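Local atomic coordinates of EDD domain protein, DegV family (Ruminococcus gnavus, PDB entry 3JR7), a protein that is of unknown function but probably binds lipids such as fatty acids. Residues A139-G142 against E143-I146; E168-I171 against E172-H175. One frame throughout, in Å; residues are numbered along the deposited sequence.

Contact 1: A139-G142 against E143-I146; sequences ASVG and ETLI
The carboxylate of Glu143 is folded back beside the Ala139-Ser140 peptide, its OE2 3.5 Å from Ala139 CA. With CG beside the backbone N (chi1 -64°) and the chain extended beyond it, the side chain runs back along the start of the helix instead of out from it. A second flat group is the peptide carbonyl of Ser140. Glu143 N bonds to Ser140 O at 2.9 Å from well above the carbonyl plane, and Thr144 N adds a weak second bond at 3.4 Å. This is the first turn of helix 141-155, with Ser140 at the N-cap position. Its hydroxyl makes no capping bond and turns instead to Glu31, whose backbone O also bonds Thr144 OG1. Thr144 OG1 lies 3.9 Å from Val141 CG1, the two side chains crossing at a slant. Regular helix bonds follow: Leu145 N to Val141 O at 2.9 Å and Ile146 N to Gly142 O at 3.2 Å. Ile146 CG1 packs 3.2 Å from Gly142 O. Glu143 OE1 comes near the carboxylate of Asp27, from outside the turn. Ala139 lines the pocket that holds a bound glycol ether, probably from the crystallisation liquor, and strands 248-253 and 275-280 pack against Val141 and Leu145.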
# COMPACT_ATOMS: atom_id res chain seq x y z
N ALA A 139 -1.58 1.92 -2.37
CA ALA A 139 -1.41 0.51 -2.11
C ALA A 139 -0.10 0.38 -1.36
O ALA A 139 0.71 1.33 -1.31
CB ALA A 139 -1.32 -0.29 -3.42
N SER A 140 0.13 -0.78 -0.78
CA SER A 140 1.45 -1.18 -0.29
C SER A 140 1.92 -0.15 0.72
O SER A 140 1.17 0.21 1.63
CB SER A 140 2.42 -1.37 -1.49
OG SER A 140 3.78 -1.65 -1.09
N VAL A 141 3.12 0.38 0.53
CA VAL A 141 3.72 1.32 1.47
C VAL A 141 3.03 2.69 1.53
O VAL A 141 3.23 3.46 2.49
CB VAL A 141 5.28 1.50 1.27
CG1 VAL A 141 6.04 0.28 1.84
CG2 VAL A 141 5.63 1.82 -0.17
N GLY A 142 2.19 3.00 0.55
CA GLY A 142 1.27 4.16 0.68
C GLY A 142 0.40 3.98 1.95
O GLY A 142 0.23 4.90 2.74
N GLU A 143 -0.12 2.76 2.15
CA GLU A 143 -0.94 2.47 3.35
C GLU A 143 -0.09 2.54 4.62
O GLU A 143 -0.51 3.06 5.67
CB GLU A 143 -1.57 1.10 3.21
CG GLU A 143 -2.56 0.99 2.04
CD GLU A 143 -3.09 -0.42 1.84
OE1 GLU A 143 -3.64 -1.00 2.79
OE2 GLU A 143 -2.94 -0.95 0.72
N THR A 144 1.12 1.99 4.52
CA THR A 144 2.06 1.95 5.62
C THR A 144 2.31 3.37 6.11
O THR A 144 2.21 3.66 7.32
CB THR A 144 3.41 1.36 5.17
OG1 THR A 144 3.20 0.10 4.50
CG2 THR A 144 4.33 1.20 6.34
N LEU A 145 2.59 4.24 5.16
CA LEU A 145 2.91 5.63 5.52
C LEU A 145 1.72 6.36 6.16
O LEU A 145 1.89 7.12 7.10
CB LEU A 145 3.43 6.41 4.31
CG LEU A 145 4.89 6.17 3.93
CD1 LEU A 145 5.19 6.83 2.57
CD2 LEU A 145 5.83 6.66 5.01
N ILE A 146 0.53 6.09 5.67
CA ILE A 146 -0.71 6.63 6.27
C ILE A 146 -0.89 6.14 7.73
O ILE A 146 -1.13 6.95 8.62
CB ILE A 146 -1.95 6.27 5.40
CG1 ILE A 146 -1.85 6.98 4.02
CG2 ILE A 146 -3.26 6.68 6.08
CD1 ILE A 146 -2.79 6.39 2.98

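Contact 2: E168-I171 against E172-H175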
# COMPACT_ATOMS: atom_id res chain seq x y z
N GLU A 168 -6.18 12.81 6.28
CA GLU A 168 -6.76 13.04 4.97
C GLU A 168 -5.93 14.05 4.18
O GLU A 168 -5.78 13.88 2.97
CB GLU A 168 -8.26 13.42 5.03
CG GLU A 168 -9.18 12.29 5.52
CD GLU A 168 -9.46 11.13 4.49
OE1 GLU A 168 -8.92 11.24 3.32
OE2 GLU A 168 -10.25 10.15 4.86
N CYS A 169 -5.38 15.07 4.84
CA CYS A 169 -4.48 16.02 4.18
C CYS A 169 -3.22 15.29 3.69
O CYS A 169 -2.81 15.42 2.53
CB CYS A 169 -4.07 17.18 5.12
SG CYS A 169 -2.73 18.25 4.44
N TYR A 170 -2.61 14.52 4.57
CA TYR A 170 -1.47 13.72 4.17
C TYR A 170 -1.77 12.85 2.93
O TYR A 170 -0.94 12.79 2.00
CB TYR A 170 -0.94 12.86 5.34
CG TYR A 170 0.18 11.94 4.85
CD1 TYR A 170 1.36 12.48 4.35
CD2 TYR A 170 0.03 10.56 4.82
CE1 TYR A 170 2.36 11.67 3.84
CE2 TYR A 170 1.05 9.74 4.34
CZ TYR A 170 2.20 10.31 3.84
OH TYR A 170 3.20 9.53 3.31
N ILE A 171 -2.94 12.21 2.90
CA ILE A 171 -3.32 11.38 1.76
C ILE A 171 -3.32 12.20 0.48
O ILE A 171 -2.82 11.76 -0.58
CB ILE A 171 -4.66 10.70 2.04
CG1 ILE A 171 -4.44 9.61 3.13
CG2 ILE A 171 -5.24 10.08 0.82
CD1 ILE A 171 -5.75 8.98 3.65
N GLU A 172 -3.84 13.41 0.57
CA GLU A 172 -3.88 14.34 -0.56
C GLU A 172 -2.47 14.75 -1.03
O GLU A 172 -2.24 14.87 -2.23
CB GLU A 172 -4.72 15.58 -0.16
CG GLU A 172 -4.95 16.62 -1.28
CD GLU A 172 -3.93 17.75 -1.30
OE1 GLU A 172 -3.08 17.85 -0.37
OE2 GLU A 172 -4.00 18.56 -2.25
N GLU A 173 -1.53 14.91 -0.10
CA GLU A 173 -0.13 15.21 -0.47
C GLU A 173 0.63 14.02 -1.04
O GLU A 173 1.56 14.22 -1.83
CB GLU A 173 0.65 15.71 0.75
CG GLU A 173 -0.01 16.98 1.32
CD GLU A 173 0.47 17.39 2.73
OE1 GLU A 173 0.93 16.59 3.56
OE2 GLU A 173 0.35 18.59 3.02
N GLN A 174 0.23 12.81 -0.63
CA GLN A 174 0.97 11.58 -0.94
C GLN A 174 0.80 11.13 -2.39
O GLN A 174 -0.33 10.97 -2.85
CB GLN A 174 0.49 10.47 -0.00
CG GLN A 174 1.32 9.19 -0.02
CD GLN A 174 0.64 8.07 0.75
OE1 GLN A 174 -0.40 7.58 0.31
NE2 GLN A 174 1.25 7.61 1.86
N HIS A 175 1.93 10.84 -3.07
CA HIS A 175 1.94 10.29 -4.44
C HIS A 175 2.69 8.95 -4.46
O HIS A 175 3.66 8.78 -3.74
CB HIS A 175 2.69 11.21 -5.42
CG HIS A 175 2.10 12.58 -5.55
ND1 HIS A 175 2.38 13.58 -4.65
CD2 HIS A 175 1.21 13.08 -6.42
CE1 HIS A 175 1.70 14.66 -4.99
NE2 HIS A 175 0.97 14.38 -6.05
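The final turn of helix 160-173 joins Tyr170 to Gln174, the residue at which the chain leaves helical geometry. Gln174 N bonds to Tyr170 O at 2.9 Å, nearly in line with the carbonyl though bent at the hydrogen, and weakly to Ile171 O. The same two residues meet again through their side chains: Gln174 NE2 donates to Tyr170 OH over 3.1 Å, the hydroxyl lying 20° out of the amide plane. Ring and amide planes stand 76° apart, and Gln174 CB sits over one ring face, offset toward the rim. With CG anti to the backbone N in both residues (chi1 175° in Tyr170), the phenol can reach along the helix to the amide. NE2 has a second acceptor in Gly142 O, so two bonds fix the turn of this buried group. Just before it in the helix, Glu172 N bonds to Glu168 O at 3.1 Å and Glu173 N to Cys169 O at 3.0 Å. On the more exposed side, Cys169 SG lies 3.4 Å from Glu173 OE2. Cys169 forms an interchain disulfide in crystals of this protein. Ile171, buried, packs on Phe134 of strand 130-135, and Glu168 OE2 is hydrogen-bonded to His132 NE2 of that strand.

Contact 1 opens helix 141-155 and contact 2 closes helix 160-173, the next helix along the chain. Their centres are about 11 Å apart, and the two touch: Leu145 CB packs 3.3 Å from Tyr170 OH and Ile146 CD1 packs 3.6 Å from Ile171 CG1. Strand 130-135, before contact 1, belongs to one mixed sheet, and strand 176-179, after contact 2, to another; the helix pair thus carries the chain from sheet to sheet. Contact 1 lies near the centre of the chain and holds a pocket residue, whereas contact 2, farther out, bears the cysteine of the disulfide.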